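Local coordinates for protein alcohol dehydrogenase (Thermus thermophilus, PDB 2EIH) that binds zinc and probably catalyses the NAD(P)-dependent oxidation of alcohols, as a member of the medium-chain dehydrogenase family, at residues Q315-E320 and G336-Q341; A36-H41 and E143-P148. All coordinates share one frame; numbering follows the deposited sequence.

Contact 1: Q315-E320 and G336-Q341; sequences QVLPLE and GKVVLQ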
ATOM      1  N   GLN A 315      -2.445  18.878  34.180  1.00 25.41           N
ATOM      2  CA  GLN A 315      -2.559  20.041  35.060  1.00 25.86           C
ATOM      3  C   GLN A 315      -3.091  21.258  34.284  1.00 25.55           C
ATOM      4  O   GLN A 315      -2.863  21.386  33.079  1.00 23.98           O
ATOM      5  CB  GLN A 315      -1.186  20.356  35.685  1.00 29.43           C
ATOM      6  CG  GLN A 315      -1.199  21.392  36.834  1.00 36.48           C
ATOM      7  CD  GLN A 315       0.083  21.353  37.696  1.00 39.10           C
ATOM      8  OE1 GLN A 315       0.362  22.268  38.482  1.00 39.90           O
ATOM      9  NE2 GLN A 315       0.854  20.279  37.554  1.00 39.71           N
ATOM     10  N   VAL A 316      -3.830  22.124  34.971  1.00 22.56           N
ATOM     11  CA  VAL A 316      -4.350  23.336  34.353  1.00 23.91           C
ATOM     12  C   VAL A 316      -3.740  24.535  35.075  1.00 25.42           C
ATOM     13  O   VAL A 316      -3.569  24.511  36.289  1.00 27.86           O
ATOM     14  CB  VAL A 316      -5.915  23.420  34.421  1.00 23.65           C
ATOM     15  CG1 VAL A 316      -6.546  22.336  33.567  1.00 19.60           C
ATOM     16  CG2 VAL A 316      -6.402  23.316  35.879  1.00 20.15           C
ATOM     17  N   LEU A 317      -3.396  25.573  34.325  1.00 26.93           N
ATOM     18  CA  LEU A 317      -2.805  26.769  34.907  1.00 27.56           C
ATOM     19  C   LEU A 317      -3.417  27.994  34.246  1.00 27.90           C
ATOM     20  O   LEU A 317      -3.856  27.943  33.096  1.00 26.40           O
ATOM     21  CB  LEU A 317      -1.280  26.822  34.664  1.00 28.14           C
ATOM     22  CG  LEU A 317      -0.247  25.946  35.385  1.00 30.98           C
ATOM     23  CD1 LEU A 317      -0.301  26.194  36.895  1.00 30.01           C
ATOM     24  CD2 LEU A 317      -0.516  24.490  35.084  1.00 33.81           C
ATOM     25  N   PRO A 318      -3.489  29.111  34.977  1.00 28.27           N
ATOM     26  CA  PRO A 318      -4.052  30.301  34.344  1.00 27.22           C
ATOM     27  C   PRO A 318      -3.057  30.784  33.282  1.00 27.23           C
ATOM     28  O   PRO A 318      -1.853  30.572  33.412  1.00 26.75           O
ATOM     29  CB  PRO A 318      -4.191  31.283  35.511  1.00 26.59           C
ATOM     30  CG  PRO A 318      -3.141  30.810  36.480  1.00 29.35           C
ATOM     31  CD  PRO A 318      -3.298  29.323  36.420  1.00 26.71           C
ATOM     32  N   LEU A 319      -3.563  31.440  32.246  1.00 27.86           N
ATOM     33  CA  LEU A 319      -2.719  31.934  31.165  1.00 30.83           C
ATOM     34  C   LEU A 319      -1.483  32.700  31.632  1.00 30.86           C
ATOM     35  O   LEU A 319      -0.389  32.509  31.092  1.00 32.86           O
ATOM     36  CB  LEU A 319      -3.539  32.815  30.214  1.00 30.44           C
ATOM     37  CG  LEU A 319      -2.898  33.380  28.933  1.00 32.43           C
ATOM     38  CD1 LEU A 319      -2.203  34.686  29.218  1.00 33.05           C
ATOM     39  CD2 LEU A 319      -1.938  32.359  28.338  1.00 32.48           C
ATOM     40  N   GLU A 320      -1.661  33.555  32.634  1.00 29.37           N
ATOM     41  CA  GLU A 320      -0.571  34.364  33.164  1.00 29.76           C
ATOM     42  C   GLU A 320       0.516  33.555  33.844  1.00 29.18           C
ATOM     43  O   GLU A 320       1.506  34.112  34.297  1.00 29.99           O
ATOM     44  CB  GLU A 320      -1.116  35.412  34.146  1.00 31.61           C
ATOM     45  CG  GLU A 320      -1.990  34.841  35.253  1.00 32.95           C
ATOM     46  CD  GLU A 320      -3.474  34.907  34.922  1.00 33.56           C
ATOM     47  OE1 GLU A 320      -3.832  34.737  33.738  1.00 31.30           O
ATOM     48  OE2 GLU A 320      -4.279  35.114  35.852  1.00 34.72           O
ATOM     49  N   GLY A 336       0.438  13.492  31.457  1.00 25.86           N
ATOM     50  CA  GLY A 336      -0.610  14.092  30.659  1.00 24.34           C
ATOM     51  C   GLY A 336      -0.274  15.500  30.200  1.00 25.01           C
ATOM     52  O   GLY A 336       0.831  16.001  30.416  1.00 25.45           O
ATOM     53  N   LYS A 337      -1.251  16.148  29.578  1.00 24.15           N
ATOM     54  CA  LYS A 337      -1.089  17.489  29.027  1.00 24.36           C
ATOM     55  C   LYS A 337      -1.153  18.618  30.066  1.00 23.42           C
ATOM     56  O   LYS A 337      -1.882  18.533  31.055  1.00 24.98           O
ATOM     57  CB  LYS A 337      -2.176  17.713  27.967  1.00 22.43           C
ATOM     58  CG  LYS A 337      -1.767  18.592  26.782  1.00 26.71           C
ATOM     59  CD  LYS A 337      -0.893  17.823  25.793  1.00 22.87           C
ATOM     60  CE  LYS A 337      -0.432  18.708  24.650  1.00 21.04           C
ATOM     61  NZ  LYS A 337       0.382  17.939  23.673  1.00 23.17           N
ATOM     62  N   VAL A 338      -0.367  19.663  29.835  1.00 21.38           N
ATOM     63  CA  VAL A 338      -0.357  20.841  30.692  1.00 18.47           C
ATOM     64  C   VAL A 338      -1.139  21.841  29.852  1.00 19.03           C
ATOM     65  O   VAL A 338      -0.715  22.205  28.754  1.00 18.93           O
ATOM     66  CB  VAL A 338       1.077  21.373  30.942  1.00 18.97           C
ATOM     67  CG1 VAL A 338       1.032  22.664  31.740  1.00 15.84           C
ATOM     68  CG2 VAL A 338       1.877  20.331  31.689  1.00 15.39           C
ATOM     69  N   VAL A 339      -2.295  22.257  30.361  1.00 19.11           N
ATOM     70  CA  VAL A 339      -3.157  23.181  29.654  1.00 16.04           C
ATOM     71  C   VAL A 339      -3.374  24.498  30.355  1.00 17.47           C
ATOM     72  O   VAL A 339      -3.723  24.549  31.536  1.00 17.57           O
ATOM     73  CB  VAL A 339      -4.559  22.575  29.395  1.00 15.08           C
ATOM     74  CG1 VAL A 339      -5.381  23.538  28.545  1.00 13.90           C
ATOM     75  CG2 VAL A 339      -4.437  21.230  28.717  1.00 11.42           C
ATOM     76  N   LEU A 340      -3.187  25.559  29.588  1.00 18.91           N
ATOM     77  CA  LEU A 340      -3.379  26.918  30.055  1.00 20.45           C
ATOM     78  C   LEU A 340      -4.835  27.291  29.818  1.00 22.44           C
ATOM     79  O   LEU A 340      -5.408  26.981  28.774  1.00 20.38           O
ATOM     80  CB  LEU A 340      -2.486  27.862  29.250  1.00 19.85           C
ATOM     81  CG  LEU A 340      -1.154  28.356  29.822  1.00 21.71           C
ATOM     82  CD1 LEU A 340      -0.447  27.262  30.612  1.00 19.08           C
ATOM     83  CD2 LEU A 340      -0.291  28.871  28.679  1.00 18.97           C
ATOM     84  N   GLN A 341      -5.425  27.952  30.804  1.00 24.76           N
ATOM     85  CA  GLN A 341      -6.797  28.418  30.722  1.00 26.49           C
ATOM     86  C   GLN A 341      -6.722  29.901  30.419  1.00 28.29           C
ATOM     87  O   GLN A 341      -6.221  30.675  31.231  1.00 27.52           O
ATOM     88  CB  GLN A 341      -7.516  28.195  32.047  1.00 25.27           C
ATOM     89  CG  GLN A 341      -7.777  26.740  32.379  1.00 25.38           C
ATOM     90  CD  GLN A 341      -8.239  26.572  33.810  1.00 25.26           C
ATOM     91  OE1 GLN A 341      -7.567  27.030  34.730  1.00 29.81           O
ATOM     92  NE2 GLN A 341      -9.369  25.894  34.011  1.00 23.44           N
TER

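Contact 2: A36-H41 and E143-P148; sequences AAALNH and EAAAIP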
ATOM      1  N   ALA A  36      -8.646  27.702  26.062  1.00 22.35           N
ATOM      2  CA  ALA A  36      -7.549  26.931  26.589  1.00 23.15           C
ATOM      3  C   ALA A  36      -6.458  26.781  25.543  1.00 24.18           C
ATOM      4  O   ALA A  36      -6.736  26.654  24.349  1.00 26.07           O
ATOM      5  CB  ALA A  36      -8.049  25.553  27.026  1.00 20.55           C
ATOM      6  N   ALA A  37      -5.212  26.829  25.994  1.00 23.88           N
ATOM      7  CA  ALA A  37      -4.072  26.648  25.111  1.00 24.26           C
ATOM      8  C   ALA A  37      -3.261  25.548  25.765  1.00 24.94           C
ATOM      9  O   ALA A  37      -2.895  25.646  26.942  1.00 25.77           O
ATOM     10  CB  ALA A  37      -3.257  27.918  25.018  1.00 23.06           C
ATOM     11  N   ALA A  38      -3.006  24.492  25.008  1.00 23.76           N
ATOM     12  CA  ALA A  38      -2.241  23.372  25.519  1.00 23.94           C
ATOM     13  C   ALA A  38      -0.777  23.630  25.249  1.00 24.49           C
ATOM     14  O   ALA A  38      -0.418  24.201  24.222  1.00 24.62           O
ATOM     15  CB  ALA A  38      -2.681  22.073  24.844  1.00 24.22           C
ATOM     16  N   LEU A  39       0.063  23.201  26.184  1.00 25.48           N
ATOM     17  CA  LEU A  39       1.507  23.382  26.093  1.00 26.03           C
ATOM     18  C   LEU A  39       2.210  22.217  25.409  1.00 25.59           C
ATOM     19  O   LEU A  39       1.949  21.061  25.719  1.00 24.79           O
ATOM     20  CB  LEU A  39       2.093  23.550  27.496  1.00 25.76           C
ATOM     21  CG  LEU A  39       2.196  24.928  28.150  1.00 28.30           C
ATOM     22  CD1 LEU A  39       0.879  25.676  28.130  1.00 25.54           C
ATOM     23  CD2 LEU A  39       2.691  24.731  29.591  1.00 27.44           C
ATOM     24  N   ASN A  40       3.112  22.527  24.484  1.00 27.29           N
ATOM     25  CA  ASN A  40       3.884  21.501  23.780  1.00 28.22           C
ATOM     26  C   ASN A  40       5.391  21.746  23.926  1.00 29.04           C
ATOM     27  O   ASN A  40       5.825  22.875  24.145  1.00 29.86           O
ATOM     28  CB  ASN A  40       3.478  21.461  22.308  1.00 25.09           C
ATOM     29  CG  ASN A  40       2.152  20.780  22.104  1.00 24.83           C
ATOM     30  OD1 ASN A  40       1.139  21.418  21.835  1.00 25.86           O
ATOM     31  ND2 ASN A  40       2.151  19.465  22.244  1.00 23.33           N
ATOM     32  N   HIS A  41       6.188  20.692  23.807  1.00 31.45           N
ATOM     33  CA  HIS A  41       7.631  20.837  23.960  1.00 34.62           C
ATOM     34  C   HIS A  41       8.211  21.797  22.926  1.00 34.70           C
ATOM     35  O   HIS A  41       9.279  22.393  23.125  1.00 34.90           O
ATOM     36  CB  HIS A  41       8.310  19.465  23.893  1.00 36.28           C
ATOM     37  CG  HIS A  41       8.017  18.597  25.078  1.00 39.46           C
ATOM     38  ND1 HIS A  41       8.536  18.845  26.329  1.00 39.06           N
ATOM     39  CD2 HIS A  41       7.219  17.511  25.210  1.00 41.60           C
ATOM     40  CE1 HIS A  41       8.070  17.953  27.184  1.00 41.02           C
ATOM     41  NE2 HIS A  41       7.266  17.131  26.531  1.00 43.27           N
ATOM     42  N   GLU A 143      -9.716  19.836  27.755  1.00 18.90           N
ATOM     43  CA  GLU A 143      -9.570  18.497  27.207  1.00 18.95           C
ATOM     44  C   GLU A 143      -9.446  18.615  25.683  1.00 20.13           C
ATOM     45  O   GLU A 143      -8.588  17.974  25.050  1.00 22.58           O
ATOM     46  CB  GLU A 143     -10.791  17.646  27.596  1.00 18.42           C
ATOM     47  CG  GLU A 143     -10.839  17.203  29.058  1.00 19.28           C
ATOM     48  CD  GLU A 143     -12.094  16.399  29.413  1.00 20.43           C
ATOM     49  OE1 GLU A 143     -12.015  15.552  30.325  1.00 15.12           O
ATOM     50  OE2 GLU A 143     -13.137  16.596  28.758  1.00 22.39           O
ATOM     51  N   ALA A 144     -10.284  19.470  25.098  1.00 19.98           N
ATOM     52  CA  ALA A 144     -10.269  19.700  23.657  1.00 19.16           C
ATOM     53  C   ALA A 144      -8.903  20.240  23.221  1.00 19.52           C
ATOM     54  O   ALA A 144      -8.270  19.685  22.308  1.00 20.28           O
ATOM     55  CB  ALA A 144     -11.370  20.676  23.279  1.00 15.86           C
ATOM     56  N   ALA A 145      -8.436  21.304  23.875  1.00 17.81           N
ATOM     57  CA  ALA A 145      -7.136  21.881  23.521  1.00 17.67           C
ATOM     58  C   ALA A 145      -5.998  20.880  23.608  1.00 15.63           C
ATOM     59  O   ALA A 145      -4.999  21.003  22.917  1.00 19.36           O
ATOM     60  CB  ALA A 145      -6.822  23.084  24.410  1.00 13.88           C
ATOM     61  N   ALA A 146      -6.152  19.869  24.442  1.00 14.97           N
ATOM     62  CA  ALA A 146      -5.088  18.890  24.596  1.00 16.15           C
ATOM     63  C   ALA A 146      -4.958  17.866  23.456  1.00 18.04           C
ATOM     64  O   ALA A 146      -3.918  17.233  23.312  1.00 19.41           O
ATOM     65  CB  ALA A 146      -5.259  18.155  25.926  1.00 13.99           C
ATOM     66  N   ILE A 147      -5.990  17.731  22.630  1.00 21.67           N
ATOM     67  CA  ILE A 147      -5.990  16.738  21.568  1.00 20.02           C
ATOM     68  C   ILE A 147      -5.112  16.851  20.307  1.00 23.05           C
ATOM     69  O   ILE A 147      -4.173  16.054  20.132  1.00 23.81           O
ATOM     70  CB  ILE A 147      -7.434  16.479  21.074  1.00 20.69           C
ATOM     71  CG1 ILE A 147      -8.289  15.997  22.223  1.00 18.87           C
ATOM     72  CG2 ILE A 147      -7.427  15.444  19.932  1.00 15.70           C
ATOM     73  CD1 ILE A 147      -9.767  15.968  21.917  1.00 21.43           C
ATOM     74  N   PRO A 148      -5.393  17.840  19.429  1.00 23.21           N
ATOM     75  CA  PRO A 148      -4.686  18.068  18.167  1.00 22.18           C
ATOM     76  C   PRO A 148      -3.223  17.639  18.012  1.00 24.90           C
ATOM     77  O   PRO A 148      -2.939  16.556  17.482  1.00 25.94           O
ATOM     78  CB  PRO A 148      -4.917  19.546  17.924  1.00 22.08           C
ATOM     79  CG  PRO A 148      -6.259  19.767  18.516  1.00 18.13           C
ATOM     80  CD  PRO A 148      -6.113  19.061  19.832  1.00 18.86           C
TER

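Contact 1: Q315-E320 and G336-Q341
The flat carboxamide of Gln-341 turns one face to Val-316, whose CB stands almost straight above it, 4.0 Å from CD. CG2 of Val-316 leans over the same face, toward the OE1 end. CG of Gln-341 is anti to its own carbonyl carbon (chi1 -69°) and the chain runs extended beyond it, which carries the amide up alongside the neighbouring strand. NE2 is hydrogen-bonded to OE2 of Glu-142, which probably helps to hold the amide's rotation.

The backbones run parallel, in the register Gln-315 to Val-338 through Pro-318 to Gln-341. Gln-315 and Leu-317 each receive and donate: Gln-315 N reaches Lys-337 O at 3.2 Å and Val-339 N returns to Gln-315 O at 2.9 Å, before Leu-317 repeats the pattern with Val-339 and Gln-341. This is the strand pair of a beta-alpha-beta unit, connected by helix 322-330, which packs on the face bearing Leu-317 and Leu-340. There Leu-317 CD2 meets Val-338 CG1 at 4.1 Å and CB of Leu-317 approaches Leu-340 CD1.

Beyond Pro-318 the chain turns into a 3-10 segment, yet Leu-319 N still bonds Gln-341 O, at 2.9 Å, from 39° out of the carbonyl plane. With CG anti to the backbone N, Leu-319 swings CD2 to within 3.9 Å of Leu-340 CD2, extending the apolar patch past the last strand pair.

Contact 2: A36-H41 and E143-P148
Strand residues 36-38 pass beside helix 141-146, and the backbones come nearest at Ala-38 and Ala-146, whose CA atoms lie 5.4 Å apart. All the touching side chains are methyl groups, which is consistent with so close an approach. Within the helical segment Ile-147 N bonds Ala-144 O at 3.0 Å, while the bond from Ala-146 N to Glu-143 O is weak; both link residues three apart.

On the strand, Ala-36 and Ala-38 direct their CB atoms toward the helix; Ala-37, between them, points away and its side chain touches Thr-120. Ala-145 is the helical residue that answers both. The methyl of Ala-145 comes up against the flank of the Ala-36 methyl, CB to CB 3.8 Å, and also sits 3.6 Å from Ala-36 O, so that one methyl packs against both the side chain and the peptide carbonyl of the same residue. Two residues further on, Ala-38 CB lies 4.3 Å from Ala-145 CB and turns chiefly to the backbone: it comes to 3.2 Å from Ala-145 O and 4.0 Å from Ala-146 CA. All five touching residues are buried, and the contact across the two segments is one of van der Waals packing.

Ala-36 and Ala-38 pair through their backbones with Ser-66 and Asp-64 of strand 64-72. Ala-145 also touches Ser-66, so the helix rests on two adjacent strands. The short helix thus packs on the mixed sheet, away from the zinc ion held by Cys-93, Cys-96, Cys-99 and Cys-107, an arrangement consistent with the GroES-like catalytic domain of the medium-chain dehydrogenases.

Contacts 1 and 2, whose centres are 9 Å apart, meet through strand 337-341, which lies between strands 313-318 and 29-38 in one mixed sheet. It pairs parallel with the former and antiparallel with the latter, where Leu-340 N lies 2.7 Å from Ala-37 O and Leu-39 N 2.9 Å from Val-338 O, both probable hydrogen bonds. Helix 141-146 serves both contacts: Ala-145 packs on the strand of contact 2, while Glu-142 of the same helix touches Val-316 and Val-339 of contact 1. Val-339 and Ala-36 touch on this helix-covered face. Neither contact includes a ligand of the four-cysteine zinc site.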